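Local coordinates for protein triacylglycerol lipase (Yarrowia lipolytica, PDB 3O0D) that probably hydrolyses triacylglycerols as a secreted, glycosylated lipase of the alpha/beta-hydrolase fold, at residues P142-D145 against S146-Q150; F171-N174 against L175-G179. All blocks are in the same frame, centred on the assembly; numbering follows the deposited sequence.

Contact 1: residues P142-D145 against S146-Q150; sequences PKLD and SVIEQ. With NAG (2-acetamido-2-deoxy-beta-D-glucopyranose), chain H.
The carboxylate of Asp145, a residue whose backbone O accepts from Glu149 N, turns both of its oxygens to the N-acetylglucosamine, and the two sugar donors straddle its plane, each a little out of it. OD1 accepts a short hydrogen bond of 2.5 Å from the sugar O3, while OD2 takes the acetamido N2 at 2.8 Å with an N-H...O angle of 154°. Held at both oxygens, the group has its rotation about CB-CG fixed, and the two donors would probably steady its negative charge. One turn further on, Glu149 keeps its carboxylate clear of this one; a water within hydrogen-bonding distance of Asp145 O (3.0 Å) and Glu149 OE2 (2.8 Å) probably links the two. These residues belong to the last turns of helix 127-150, which packs against the large mixed sheet of the alpha/beta-hydrolase fold. On its inner side Leu144 and Val147 pack on Leu72 and Ile81, and Ile148 on Ile81. Leu144 and Ile148 lie a turn apart with their side chains crossing at a slant, Leu144 CG meeting Ile148 CD1 at 3.6 Å. Nearer the surface, Lys143 O is gripped twice: Val147 N donates to it at 2.9 Å in the helical pattern, and Ser146 OG adds a second bond of 2.9 Å. With chi1 at 75°, the hydroxyl sits between its own backbone N and carbonyl carbon and bends back to Lys143 O at a C=O...OG angle of 127°, well away from the line of the carbonyl. The aliphatic Lys143 CD lies beside Ser146 OG, 3.7 Å away.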
loop_
_atom_site.group_PDB
_atom_site.type_symbol
_atom_site.label_atom_id
_atom_site.label_comp_id
_atom_site.label_asym_id
_atom_site.label_seq_id
_atom_site.Cartn_x
_atom_site.Cartn_y
_atom_site.Cartn_z
ATOM N N PRO A 142 14.816 -5.083 11.646
ATOM C CA PRO A 142 15.614 -4.732 12.836
ATOM C C PRO A 142 15.964 -3.221 12.890
ATOM O O PRO A 142 15.928 -2.592 14.011
ATOM C CB PRO A 142 16.891 -5.617 12.674
ATOM C CG PRO A 142 16.290 -6.912 12.077
ATOM C CD PRO A 142 15.429 -6.226 10.918
ATOM N N LYS A 143 16.342 -2.649 11.733
ATOM C CA LYS A 143 16.605 -1.220 11.646
ATOM C C LYS A 143 15.332 -0.406 12.023
ATOM O O LYS A 143 15.484 0.580 12.806
ATOM C CB LYS A 143 17.190 -0.756 10.318
ATOM C CG LYS A 143 17.734 0.588 10.324
ATOM C CD LYS A 143 18.839 0.767 11.344
ATOM C CE LYS A 143 19.651 1.982 11.025
ATOM N NZ LYS A 143 21.041 1.774 11.510
ATOM N N LEU A 144 14.153 -0.788 11.517
ATOM C CA LEU A 144 12.885 -0.112 11.903
ATOM C C LEU A 144 12.668 -0.165 13.424
ATOM O O LEU A 144 12.421 0.860 14.098
ATOM C CB LEU A 144 11.708 -0.770 11.224
ATOM C CG LEU A 144 10.312 -0.300 11.639
ATOM C CD1 LEU A 144 10.134 1.237 11.315
ATOM C CD2 LEU A 144 9.342 -1.065 10.877
ATOM N N ASP A 145 12.798 -1.374 13.974
ATOM C CA ASP A 145 12.703 -1.444 15.476
ATOM C C ASP A 145 13.675 -0.509 16.216
ATOM O O ASP A 145 13.281 0.126 17.199
ATOM C CB ASP A 145 12.909 -2.918 15.931
ATOM C CG ASP A 145 11.627 -3.710 15.902
ATOM O OD1 ASP A 145 10.522 -3.154 16.096
ATOM O OD2 ASP A 145 11.695 -4.949 15.700
ATOM N N SER A 146 14.915 -0.349 15.770
ATOM C CA SER A 146 15.853 0.534 16.450
ATOM C C SER A 146 15.423 1.982 16.293
ATOM O O SER A 146 15.531 2.775 17.223
ATOM C CB SER A 146 17.306 0.371 16.020
ATOM O OG SER A 146 17.558 0.931 14.760
ATOM N N VAL A 147 14.900 2.311 15.108
ATOM C CA VAL A 147 14.421 3.689 14.876
ATOM C C VAL A 147 13.150 3.958 15.720
ATOM O O VAL A 147 12.977 5.071 16.263
ATOM C CB VAL A 147 14.180 3.958 13.305
ATOM C CG1 VAL A 147 13.567 5.404 13.089
ATOM C CG2 VAL A 147 15.569 3.950 12.547
ATOM N N ILE A 148 12.273 3.004 15.860
ATOM C CA ILE A 148 11.053 3.146 16.744
ATOM C C ILE A 148 11.534 3.467 18.166
ATOM O O ILE A 148 10.964 4.315 18.856
ATOM C CB ILE A 148 10.140 1.877 16.651
ATOM C CG1 ILE A 148 9.469 1.754 15.256
ATOM C CG2 ILE A 148 9.033 1.783 17.750
ATOM C CD1 ILE A 148 8.930 0.370 14.925
ATOM N N GLU A 149 12.562 2.747 18.626
ATOM C CA GLU A 149 13.061 3.001 20.010
ATOM C C GLU A 149 13.694 4.376 20.137
ATOM O O GLU A 149 13.642 5.034 21.182
ATOM C CB GLU A 149 14.027 1.865 20.474
ATOM C CG GLU A 149 13.321 0.527 20.548
ATOM C CD GLU A 149 12.177 0.484 21.556
ATOM O OE1 GLU A 149 12.420 0.813 22.754
ATOM O OE2 GLU A 149 11.035 0.126 21.155
ATOM N N GLN A 150 14.312 4.861 19.085
ATOM C CA GLN A 150 14.903 6.132 19.091
ATOM C C GLN A 150 13.883 7.289 19.111
ATOM O O GLN A 150 14.142 8.336 19.671
ATOM C CB GLN A 150 15.800 6.250 17.869
ATOM C CG GLN A 150 16.497 7.539 17.795
ATOM C CD GLN A 150 17.631 7.512 16.762
ATOM O OE1 GLN A 150 17.771 6.555 15.965
ATOM N NE2 GLN A 150 18.412 8.591 16.744
HETATM C C1 NAG H . 8.305 -7.954 15.853
HETATM C C2 NAG H . 8.272 -6.414 15.725
HETATM C C3 NAG H . 8.628 -5.818 17.081
HETATM C C4 NAG H . 7.709 -6.363 18.179
HETATM C C5 NAG H . 7.890 -7.862 18.176
HETATM C C6 NAG H . 7.212 -8.649 19.314
HETATM C C7 NAG H . 8.875 -5.498 13.524
HETATM C C8 NAG H . 9.954 -4.948 12.638
HETATM N N2 NAG H . 9.234 -5.893 14.751
HETATM O O3 NAG H . 8.524 -4.385 16.977
HETATM O O4 NAG H . 8.171 -5.888 19.447
HETATM O O5 NAG H . 7.441 -8.333 16.887
HETATM O O6 NAG H . 5.923 -8.168 19.445
HETATM O O7 NAG H . 7.727 -5.610 13.131
HETATM O O HOH W 1 11.148 -1.277 18.702
#

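Contact 2: residues F171-N174 against L175-G179; sequences FGIN and LKVNG. With NAG (2-acetamido-2-deoxy-beta-D-glucopyranose), chain H.
Phe171 and Leu175 open the final turns of helix 163-177, the helix of a beta-alpha-beta unit between strands 155-161 and 183-187, where a Schellman motif brings it to a close. The carbonyls of Phe171, Gly172 and Ile173 are each satisfied by the backbone N four residues on, in Leu175, Lys176 and Val177. Past these the pattern falters. Asn178 N is shared weakly between Asn174 O, at 3.0 Å and bent to 135°, and Leu175 O, at 3.3 Å. The Schellman turn takes up the carbonyls of Leu175 and Lys176, with a weak bond of 3.3 Å from Gly179 N to Lys176 O and His180 N directed to Leu175 O; Gly179, at positive phi, lets the chain leave the helix. The side chains of Asn174 and Asn178 cross at a slant, amide planes 60° apart, and both border the N-acetylglucosamine, close to its O7 and O6 respectively. Leu175 also meets the sugar, with CD2 3.6 Å from O7. Leu175 CD1 comes in at the edge of the Phe171 ring, 3.7 Å from Phe171 CD2, while the Asn174 amide lies over one face toward the rim. Leu175 packs on Ile156 and Val158 of strand 155-161, and Ile173 on helix 195-206 through Phe197, Trp200 and Val201. The straightest of the backbone bonds runs from Val177 N to Ile173 O, 2.9 Å long with an N-H...O angle of 179°.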
loop_
_atom_site.group_PDB
_atom_site.type_symbol
_atom_site.label_atom_id
_atom_site.label_comp_id
_atom_site.label_asym_id
_atom_site.label_seq_id
_atom_site.Cartn_x
_atom_site.Cartn_y
_atom_site.Cartn_z
ATOM N N PHE A 171 2.909 -5.567 6.080
ATOM C CA PHE A 171 3.859 -5.088 7.067
ATOM C C PHE A 171 3.048 -4.286 8.116
ATOM O O PHE A 171 3.372 -4.348 9.356
ATOM C CB PHE A 171 4.955 -4.210 6.434
ATOM C CG PHE A 171 6.158 -4.135 7.249
ATOM C CD1 PHE A 171 7.297 -4.870 6.897
ATOM C CD2 PHE A 171 6.158 -3.401 8.465
ATOM C CE1 PHE A 171 8.465 -4.853 7.681
ATOM C CE2 PHE A 171 7.267 -3.400 9.260
ATOM C CZ PHE A 171 8.470 -4.142 8.883
ATOM N N GLY A 172 2.027 -3.528 7.680
ATOM C CA GLY A 172 1.178 -2.841 8.681
ATOM C C GLY A 172 0.423 -3.781 9.621
ATOM O O GLY A 172 0.296 -3.568 10.855
ATOM N N ILE A 173 0.005 -4.905 9.076
ATOM C CA ILE A 173 -0.674 -5.931 9.857
ATOM C C ILE A 173 0.330 -6.505 10.860
ATOM O O ILE A 173 -0.049 -6.647 12.062
ATOM C CB ILE A 173 -1.303 -7.011 8.992
ATOM C CG1 ILE A 173 -2.530 -6.428 8.247
ATOM C CG2 ILE A 173 -1.875 -8.177 9.906
ATOM C CD1 ILE A 173 -2.891 -7.291 7.055
ATOM N N ASN A 174 1.554 -6.792 10.428
ATOM C CA ASN A 174 2.686 -7.254 11.322
ATOM C C ASN A 174 2.824 -6.256 12.512
ATOM O O ASN A 174 2.727 -6.637 13.662
ATOM C CB ASN A 174 3.998 -7.352 10.537
ATOM C CG ASN A 174 5.175 -7.062 11.341
ATOM O OD1 ASN A 174 6.005 -6.091 11.111
ATOM N ND2 ASN A 174 5.325 -7.895 12.379
ATOM N N LEU A 175 2.972 -4.965 12.197
ATOM C CA LEU A 175 3.213 -3.948 13.247
ATOM C C LEU A 175 1.998 -3.872 14.199
ATOM O O LEU A 175 2.170 -3.730 15.422
ATOM C CB LEU A 175 3.434 -2.582 12.586
ATOM C CG LEU A 175 4.811 -2.465 11.969
ATOM C CD1 LEU A 175 4.905 -1.100 11.106
ATOM C CD2 LEU A 175 5.992 -2.498 12.963
ATOM N N LYS A 176 0.796 -3.933 13.654
ATOM C CA LYS A 176 -0.425 -3.806 14.396
ATOM C C LYS A 176 -0.684 -5.019 15.345
ATOM O O LYS A 176 -0.927 -4.842 16.523
ATOM C CB LYS A 176 -1.566 -3.637 13.410
ATOM C CG LYS A 176 -2.937 -3.802 13.989
ATOM C CD LYS A 176 -3.410 -2.575 14.649
ATOM C CE LYS A 176 -4.590 -2.003 13.873
ATOM N NZ LYS A 176 -5.147 -0.848 14.612
ATOM N N VAL A 177 -0.531 -6.231 14.868
ATOM C CA VAL A 177 -0.629 -7.345 15.793
ATOM C C VAL A 177 0.545 -7.413 16.788
ATOM O O VAL A 177 0.424 -8.046 17.800
ATOM C CB VAL A 177 -0.817 -8.751 15.106
ATOM C CG1 VAL A 177 -1.993 -8.799 14.259
ATOM C CG2 VAL A 177 0.353 -9.165 14.456
ATOM N N ASN A 178 1.653 -6.780 16.484
ATOM C CA ASN A 178 2.814 -6.782 17.387
ATOM C C ASN A 178 2.917 -5.555 18.297
ATOM O O ASN A 178 4.004 -5.217 18.766
ATOM C CB ASN A 178 4.127 -7.033 16.681
ATOM C CG ASN A 178 4.213 -8.492 16.182
ATOM O OD1 ASN A 178 4.280 -8.778 14.961
ATOM N ND2 ASN A 178 4.170 -9.419 17.141
ATOM N N GLY A 179 1.763 -4.901 18.473
ATOM C CA GLY A 179 1.620 -3.878 19.532
ATOM C C GLY A 179 1.830 -2.442 19.115
ATOM O O GLY A 179 1.970 -1.545 19.977
HETATM C C1 NAG H . 8.305 -7.954 15.853
HETATM C C2 NAG H . 8.272 -6.414 15.725
HETATM C C3 NAG H . 8.628 -5.818 17.081
HETATM C C4 NAG H . 7.709 -6.363 18.179
HETATM C C5 NAG H . 7.890 -7.862 18.176
HETATM C C6 NAG H . 7.212 -8.649 19.314
HETATM C C7 NAG H . 8.875 -5.498 13.524
HETATM C C8 NAG H . 9.954 -4.948 12.638
HETATM N N2 NAG H . 9.234 -5.893 14.751
HETATM O O3 NAG H . 8.524 -4.385 16.977
HETATM O O4 NAG H . 8.171 -5.888 19.447
HETATM O O5 NAG H . 7.441 -8.333 16.887
HETATM O O6 NAG H . 5.923 -8.168 19.445
HETATM O O7 NAG H . 7.727 -5.610 13.131
#

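Overall arrangement
Contacts 1 and 2 lie in neighbouring helices, 127-150 and 163-177, with their centres about 14 Å apart. They touch through Leu144, whose CD2 branch packs 3.5 Å from Phe171 CE2 and 4.2 Å from Leu175 CD2. One N-acetylglucosamine, probably that linked to Asn113, lies between the two contacts and touches both: Asp145 grips it from contact 1, Asn174, Leu175 and Asn178 border it from contact 2, and His180 NE2 adds a further hydrogen bond. This is part of the protein's own glycan and marks no binding pocket. Helix 163-177 starts just after a predicted nucleophile elbow at Ser162, while contact 2 sits at its far end.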